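Local coordinates for putative type VI secretion protein (Escherichia coli, PDB 6SKI), which is a phospholipase effector of the type VI secretion system, probably cleaving membrane phospholipids of target cells after delivery on the VgrG spike, at residues G156-I168 with R198-V210. Residues are numbered along the deposited sequence; the frame is centred on the assembly and turned at random.
Sequences GVVTKTDEAMERI and RGAAAARHFANRV
The axes of helix segments 156-168 and 198-210 come within 8.6 Å at a crossing angle of -63°, and the nearest CA pair, V157 and A202, is 4.7 Å apart. V157 sets CG1 against the A202 CA and the H205 CB, while its CG2 meets the A201 CB at 3.8 Å. One turn on, T161 is a knob among A202, H205, F206 and R209. Its chi1 of 66° turns OG1 back to the carbonyl of its own helix, where it donates to V158 O, and leaves CG2 at the edge of the H205 ring, 3.3 Å from ND1. R209 is bent at chi3 (66°), bringing NH1 to D162 OD1 at 2.7 Å, a salt bridge in which the oxygen lies close to the guanidinium plane; the same nitrogen bonds weakly to T161 OG1. This is the alpha/beta-hydrolase core: the helix of 198-210 comes soon after strand 184-195, just past S197, the serine of a probable Ser-His-Asp triad, and F43 of the central sheet touches A164 and A202. M165 CE lies over one face of the R209 guanidinium, toward its rim, 3.4 Å from NE, and also reaches F206 CE1. F206 wedges among T161, A164, M165 and I168, its CZ 3.5 Å from I168 CD1, and meets F191 edge-to-face.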
ATOM      1  N   GLY A 156      -7.583  -0.404   9.016  1.00 54.18           N
ATOM      2  CA  GLY A 156      -6.382   0.355   8.722  1.00 54.18           C
ATOM      3  C   GLY A 156      -6.512   1.316   7.560  1.00 54.18           C
ATOM      4  O   GLY A 156      -5.788   2.307   7.497  1.00 54.18           O
ATOM      5  N   VAL A 157      -7.409   1.034   6.617  1.00 51.03           N
ATOM      6  CA  VAL A 157      -7.497   1.858   5.412  1.00 51.03           C
ATOM      7  C   VAL A 157      -7.941   3.277   5.762  1.00 51.03           C
ATOM      8  O   VAL A 157      -7.317   4.266   5.354  1.00 51.03           O
ATOM      9  CB  VAL A 157      -8.439   1.201   4.389  1.00 51.03           C
ATOM     10  CG1 VAL A 157      -9.011   2.235   3.445  1.00 51.03           C
ATOM     11  CG2 VAL A 157      -7.712   0.111   3.630  1.00 51.03           C
ATOM     12  N   VAL A 158      -9.018   3.396   6.539  1.00 50.93           N
ATOM     13  CA  VAL A 158      -9.531   4.715   6.897  1.00 50.93           C
ATOM     14  C   VAL A 158      -8.559   5.436   7.823  1.00 50.93           C
ATOM     15  O   VAL A 158      -8.351   6.652   7.709  1.00 50.93           O
ATOM     16  CB  VAL A 158     -10.928   4.576   7.526  1.00 50.93           C
ATOM     17  CG1 VAL A 158     -11.575   5.938   7.695  1.00 50.93           C
ATOM     18  CG2 VAL A 158     -11.795   3.670   6.675  1.00 50.93           C
ATOM     19  N   THR A 159      -7.945   4.701   8.749  1.00 51.21           N
ATOM     20  CA  THR A 159      -6.950   5.299   9.629  1.00 51.21           C
ATOM     21  C   THR A 159      -5.756   5.813   8.839  1.00 51.21           C
ATOM     22  O   THR A 159      -5.178   6.850   9.183  1.00 51.21           O
ATOM     23  CB  THR A 159      -6.512   4.274  10.677  1.00 51.21           C
ATOM     24  OG1 THR A 159      -7.579   4.063  11.607  1.00 51.21           O
ATOM     25  CG2 THR A 159      -5.285   4.753  11.434  1.00 51.21           C
ATOM     26  N   LYS A 160      -5.396   5.125   7.757  1.00 49.36           N
ATOM     27  CA  LYS A 160      -4.291   5.582   6.929  1.00 49.36           C
ATOM     28  C   LYS A 160      -4.682   6.808   6.120  1.00 49.36           C
ATOM     29  O   LYS A 160      -3.851   7.682   5.880  1.00 49.36           O
ATOM     30  CB  LYS A 160      -3.809   4.456   6.021  1.00 49.36           C
ATOM     31  CG  LYS A 160      -2.988   3.418   6.756  1.00 49.36           C
ATOM     32  CD  LYS A 160      -1.564   3.879   6.959  1.00 49.36           C
ATOM     33  CE  LYS A 160      -0.891   3.100   8.065  1.00 49.36           C
ATOM     34  NZ  LYS A 160       0.466   3.625   8.353  1.00 49.36           N
ATOM     35  N   THR A 161      -5.943   6.899   5.698  1.00 49.46           N
ATOM     36  CA  THR A 161      -6.378   8.142   5.060  1.00 49.46           C
ATOM     37  C   THR A 161      -6.368   9.311   6.044  1.00 49.46           C
ATOM     38  O   THR A 161      -6.050  10.445   5.662  1.00 49.46           O
ATOM     39  CB  THR A 161      -7.757   7.970   4.430  1.00 49.46           C
ATOM     40  OG1 THR A 161      -8.735   7.764   5.453  1.00 49.46           O
ATOM     41  CG2 THR A 161      -7.751   6.796   3.476  1.00 49.46           C
ATOM     42  N   ASP A 162      -6.658   9.052   7.318  1.00 51.91           N
ATOM     43  CA  ASP A 162      -6.566  10.111   8.322  1.00 51.91           C
ATOM     44  C   ASP A 162      -5.117  10.536   8.552  1.00 51.91           C
ATOM     45  O   ASP A 162      -4.805  11.737   8.618  1.00 51.91           O
ATOM     46  CB  ASP A 162      -7.185   9.632   9.633  1.00 51.91           C
ATOM     47  CG  ASP A 162      -8.694   9.545   9.567  1.00 51.91           C
ATOM     48  OD1 ASP A 162      -9.230   9.332   8.461  1.00 51.91           O
ATOM     49  OD2 ASP A 162      -9.346   9.682  10.623  1.00 51.91           O
ATOM     50  N   GLU A 163      -4.220   9.555   8.666  1.00 52.03           N
ATOM     51  CA  GLU A 163      -2.797   9.855   8.729  1.00 52.03           C
ATOM     52  C   GLU A 163      -2.349  10.616   7.492  1.00 52.03           C
ATOM     53  O   GLU A 163      -1.472  11.479   7.573  1.00 52.03           O
ATOM     54  CB  GLU A 163      -1.999   8.560   8.886  1.00 52.03           C
ATOM     55  CG  GLU A 163      -0.549   8.656   8.444  1.00 52.03           C
ATOM     56  CD  GLU A 163       0.280   7.467   8.884  1.00 52.03           C
ATOM     57  OE1 GLU A 163       1.434   7.342   8.421  1.00 52.03           O
ATOM     58  OE2 GLU A 163      -0.222   6.658   9.691  1.00 52.03           O
ATOM     59  N   ALA A 164      -2.962  10.327   6.346  1.00 49.61           N
ATOM     60  CA  ALA A 164      -2.656  11.062   5.129  1.00 49.61           C
ATOM     61  C   ALA A 164      -3.088  12.512   5.242  1.00 49.61           C
ATOM     62  O   ALA A 164      -2.416  13.401   4.721  1.00 49.61           O
ATOM     63  CB  ALA A 164      -3.326  10.400   3.928  1.00 49.61           C
ATOM     64  N   MET A 165      -4.218  12.772   5.898  1.00 51.37           N
ATOM     65  CA  MET A 165      -4.618  14.163   6.113  1.00 51.37           C
ATOM     66  C   MET A 165      -3.609  14.901   6.985  1.00 51.37           C
ATOM     67  O   MET A 165      -3.220  16.039   6.680  1.00 51.37           O
ATOM     68  CB  MET A 165      -6.008  14.241   6.741  1.00 51.37           C
ATOM     69  CG  MET A 165      -6.992  13.255   6.188  1.00 51.37           C
ATOM     70  SD  MET A 165      -7.877  13.914   4.777  1.00 51.37           S
ATOM     71  CE  MET A 165      -8.435  12.403   3.998  1.00 51.37           C
ATOM     72  N   GLU A 166      -3.168  14.269   8.073  1.00 52.50           N
ATOM     73  CA  GLU A 166      -2.165  14.922   8.918  1.00 52.50           C
ATOM     74  C   GLU A 166      -0.857  15.141   8.161  1.00 52.50           C
ATOM     75  O   GLU A 166      -0.208  16.189   8.300  1.00 52.50           O
ATOM     76  CB  GLU A 166      -1.921  14.118  10.194  1.00 52.50           C
ATOM     77  CG  GLU A 166      -3.097  14.108  11.159  1.00 52.50           C
ATOM     78  CD  GLU A 166      -3.795  12.769  11.241  1.00 52.50           C
ATOM     79  OE1 GLU A 166      -5.039  12.745  11.137  1.00 52.50           O
ATOM     80  OE2 GLU A 166      -3.104  11.745  11.424  1.00 52.50           O
ATOM     81  N   ARG A 167      -0.462  14.172   7.341  1.00 51.49           N
ATOM     82  CA  ARG A 167       0.764  14.309   6.568  1.00 51.49           C
ATOM     83  C   ARG A 167       0.617  15.350   5.462  1.00 51.49           C
ATOM     84  O   ARG A 167       1.595  16.005   5.088  1.00 51.49           O
ATOM     85  CB  ARG A 167       1.160  12.947   6.009  1.00 51.49           C
ATOM     86  CG  ARG A 167       1.704  11.985   7.038  1.00 51.49           C
ATOM     87  CD  ARG A 167       3.220  12.029   7.070  1.00 51.49           C
ATOM     88  NE  ARG A 167       3.755  11.462   8.302  1.00 51.49           N
ATOM     89  CZ  ARG A 167       4.210  10.219   8.415  1.00 51.49           C
ATOM     90  NH1 ARG A 167       4.198   9.408   7.367  1.00 51.49           N
ATOM     91  NH2 ARG A 167       4.680   9.786   9.577  1.00 51.49           N
ATOM     92  N   ILE A 168      -0.595  15.520   4.929  1.00 49.57           N
ATOM     93  CA  ILE A 168      -0.863  16.601   3.986  1.00 49.57           C
ATOM     94  C   ILE A 168      -0.675  17.947   4.662  1.00 49.57           C
ATOM     95  O   ILE A 168      -0.092  18.874   4.088  1.00 49.57           O
ATOM     96  CB  ILE A 168      -2.285  16.468   3.411  1.00 49.57           C
ATOM     97  CG1 ILE A 168      -2.338  15.403   2.323  1.00 49.57           C
ATOM     98  CG2 ILE A 168      -2.775  17.798   2.865  1.00 49.57           C
ATOM     99  CD1 ILE A 168      -3.730  14.891   2.067  1.00 49.57           C
ATOM    100  N   ARG A 198      -2.610  -2.146   0.151  1.00 47.93           N
ATOM    101  CA  ARG A 198      -3.399  -1.711   1.289  1.00 47.93           C
ATOM    102  C   ARG A 198      -3.221  -0.235   1.482  1.00 47.93           C
ATOM    103  O   ARG A 198      -4.015   0.407   2.177  1.00 47.93           O
ATOM    104  CB  ARG A 198      -3.051  -2.496   2.553  1.00 47.93           C
ATOM    105  CG  ARG A 198      -3.883  -3.762   2.693  1.00 47.93           C
ATOM    106  CD  ARG A 198      -3.877  -4.296   4.110  1.00 47.93           C
ATOM    107  NE  ARG A 198      -2.536  -4.543   4.621  1.00 47.93           N
ATOM    108  CZ  ARG A 198      -2.272  -5.371   5.624  1.00 47.93           C
ATOM    109  NH1 ARG A 198      -3.260  -6.019   6.220  1.00 47.93           N
ATOM    110  NH2 ARG A 198      -1.026  -5.550   6.033  1.00 47.93           N
ATOM    111  N   GLY A 199      -2.189   0.289   0.861  1.00 43.97           N
ATOM    112  CA  GLY A 199      -2.236   1.623   0.370  1.00 43.97           C
ATOM    113  C   GLY A 199      -2.977   1.737  -0.931  1.00 43.97           C
ATOM    114  O   GLY A 199      -3.177   2.860  -1.392  1.00 43.97           O
ATOM    115  N   ALA A 200      -3.433   0.640  -1.549  1.00 43.52           N
ATOM    116  CA  ALA A 200      -4.222   0.883  -2.747  1.00 43.52           C
ATOM    117  C   ALA A 200      -5.681   1.087  -2.419  1.00 43.52           C
ATOM    118  O   ALA A 200      -6.270   2.080  -2.858  1.00 43.52           O
ATOM    119  CB  ALA A 200      -4.082  -0.255  -3.757  1.00 43.52           C
ATOM    120  N   ALA A 201      -6.238   0.233  -1.563  1.00 44.56           N
ATOM    121  CA  ALA A 201      -7.563   0.502  -1.037  1.00 44.56           C
ATOM    122  C   ALA A 201      -7.583   1.848  -0.336  1.00 44.56           C
ATOM    123  O   ALA A 201      -8.440   2.691  -0.628  1.00 44.56           O
ATOM    124  CB  ALA A 201      -7.985  -0.615  -0.085  1.00 44.56           C
ATOM    125  N   ALA A 202      -6.587   2.101   0.516  1.00 43.24           N
ATOM    126  CA  ALA A 202      -6.474   3.409   1.144  1.00 43.24           C
ATOM    127  C   ALA A 202      -6.448   4.506   0.097  1.00 43.24           C
ATOM    128  O   ALA A 202      -7.215   5.473   0.189  1.00 43.24           O
ATOM    129  CB  ALA A 202      -5.225   3.474   2.020  1.00 43.24           C
ATOM    130  N   ALA A 203      -5.645   4.331  -0.956  1.00 41.95           N
ATOM    131  CA  ALA A 203      -5.608   5.354  -1.991  1.00 41.95           C
ATOM    132  C   ALA A 203      -6.991   5.556  -2.574  1.00 41.95           C
ATOM    133  O   ALA A 203      -7.489   6.686  -2.628  1.00 41.95           O
ATOM    134  CB  ALA A 203      -4.614   4.981  -3.086  1.00 41.95           C
ATOM    135  N   ARG A 204      -7.662   4.458  -2.919  1.00 44.94           N
ATOM    136  CA  ARG A 204      -9.006   4.580  -3.455  1.00 44.94           C
ATOM    137  C   ARG A 204      -9.911   5.260  -2.446  1.00 44.94           C
ATOM    138  O   ARG A 204     -10.614   6.220  -2.785  1.00 44.94           O
ATOM    139  CB  ARG A 204      -9.530   3.202  -3.845  1.00 44.94           C
ATOM    140  CG  ARG A 204      -8.751   2.591  -4.992  1.00 44.94           C
ATOM    141  CD  ARG A 204      -8.961   1.102  -5.097  1.00 44.94           C
ATOM    142  NE  ARG A 204     -10.295   0.755  -5.562  1.00 44.94           N
ATOM    143  CZ  ARG A 204     -10.562  -0.314  -6.300  1.00 44.94           C
ATOM    144  NH1 ARG A 204      -9.585  -1.130  -6.655  1.00 44.94           N
ATOM    145  NH2 ARG A 204     -11.802  -0.564  -6.687  1.00 44.94           N
ATOM    146  N   HIS A 205      -9.815   4.855  -1.177  1.00 46.78           N
ATOM    147  CA  HIS A 205     -10.608   5.513  -0.151  1.00 46.78           C
ATOM    148  C   HIS A 205     -10.302   6.999  -0.117  1.00 46.78           C
ATOM    149  O   HIS A 205     -11.219   7.827  -0.154  1.00 46.78           O
ATOM    150  CB  HIS A 205     -10.350   4.871   1.211  1.00 46.78           C
ATOM    151  CG  HIS A 205     -11.319   5.296   2.269  1.00 46.78           C
ATOM    152  ND1 HIS A 205     -10.935   5.990   3.393  1.00 46.78           N
ATOM    153  CD2 HIS A 205     -12.659   5.133   2.368  1.00 46.78           C
ATOM    154  CE1 HIS A 205     -11.994   6.234   4.143  1.00 46.78           C
ATOM    155  NE2 HIS A 205     -13.053   5.721   3.544  1.00 46.78           N
ATOM    156  N   PHE A 206      -9.015   7.353  -0.134  1.00 44.30           N
ATOM    157  CA  PHE A 206      -8.657   8.763  -0.129  1.00 44.30           C
ATOM    158  C   PHE A 206      -9.287   9.475  -1.311  1.00 44.30           C
ATOM    159  O   PHE A 206      -9.904  10.535  -1.146  1.00 44.30           O
ATOM    160  CB  PHE A 206      -7.140   8.923  -0.144  1.00 44.30           C
ATOM    161  CG  PHE A 206      -6.684  10.350  -0.102  1.00 44.30           C
ATOM    162  CD1 PHE A 206      -6.506  10.998   1.102  1.00 44.30           C
ATOM    163  CD2 PHE A 206      -6.437  11.042  -1.271  1.00 44.30           C
ATOM    164  CE1 PHE A 206      -6.090  12.309   1.136  1.00 44.30           C
ATOM    165  CE2 PHE A 206      -6.024  12.348  -1.241  1.00 44.30           C
ATOM    166  CZ  PHE A 206      -5.850  12.983  -0.040  1.00 44.30           C
ATOM    167  N   ALA A 207      -9.208   8.872  -2.498  1.00 45.70           N
ATOM    168  CA  ALA A 207      -9.772   9.524  -3.669  1.00 45.70           C
ATOM    169  C   ALA A 207     -11.258   9.768  -3.473  1.00 45.70           C
ATOM    170  O   ALA A 207     -11.764  10.850  -3.792  1.00 45.70           O
ATOM    171  CB  ALA A 207      -9.518   8.685  -4.917  1.00 45.70           C
ATOM    172  N   ASN A 208     -11.954   8.803  -2.873  1.00 47.98           N
ATOM    173  CA  ASN A 208     -13.381   8.980  -2.656  1.00 47.98           C
ATOM    174  C   ASN A 208     -13.636  10.103  -1.666  1.00 47.98           C
ATOM    175  O   ASN A 208     -14.554  10.907  -1.855  1.00 47.98           O
ATOM    176  CB  ASN A 208     -14.005   7.672  -2.185  1.00 47.98           C
ATOM    177  CG  ASN A 208     -14.250   6.709  -3.324  1.00 47.98           C
ATOM    178  OD1 ASN A 208     -13.843   5.553  -3.272  1.00 47.98           O
ATOM    179  ND2 ASN A 208     -14.914   7.185  -4.366  1.00 47.98           N
ATOM    180  N   ARG A 209     -12.803  10.202  -0.629  1.00 48.67           N
ATOM    181  CA  ARG A 209     -12.934  11.311   0.305  1.00 48.67           C
ATOM    182  C   ARG A 209     -12.707  12.640  -0.398  1.00 48.67           C
ATOM    183  O   ARG A 209     -13.295  13.657  -0.021  1.00 48.67           O
ATOM    184  CB  ARG A 209     -11.958  11.137   1.465  1.00 48.67           C
ATOM    185  CG  ARG A 209     -12.236   9.912   2.303  1.00 48.67           C
ATOM    186  CD  ARG A 209     -11.276   9.801   3.463  1.00 48.67           C
ATOM    187  NE  ARG A 209     -11.453  10.888   4.417  1.00 48.67           N
ATOM    188  CZ  ARG A 209     -11.093  10.824   5.693  1.00 48.67           C
ATOM    189  NH1 ARG A 209     -10.536   9.724   6.172  1.00 48.67           N
ATOM    190  NH2 ARG A 209     -11.290  11.862   6.490  1.00 48.67           N
ATOM    191  N   VAL A 210     -11.855  12.654  -1.424  1.00 48.16           N
ATOM    192  CA  VAL A 210     -11.680  13.880  -2.190  1.00 48.16           C
ATOM    193  C   VAL A 210     -12.876  14.098  -3.101  1.00 48.16           C
ATOM    194  O   VAL A 210     -13.292  15.236  -3.345  1.00 48.16           O
ATOM    195  CB  VAL A 210     -10.358  13.838  -2.976  1.00 48.16           C
ATOM    196  CG1 VAL A 210     -10.226  15.061  -3.860  1.00 48.16           C
ATOM    197  CG2 VAL A 210      -9.188  13.739  -2.027  1.00 48.16           C
TER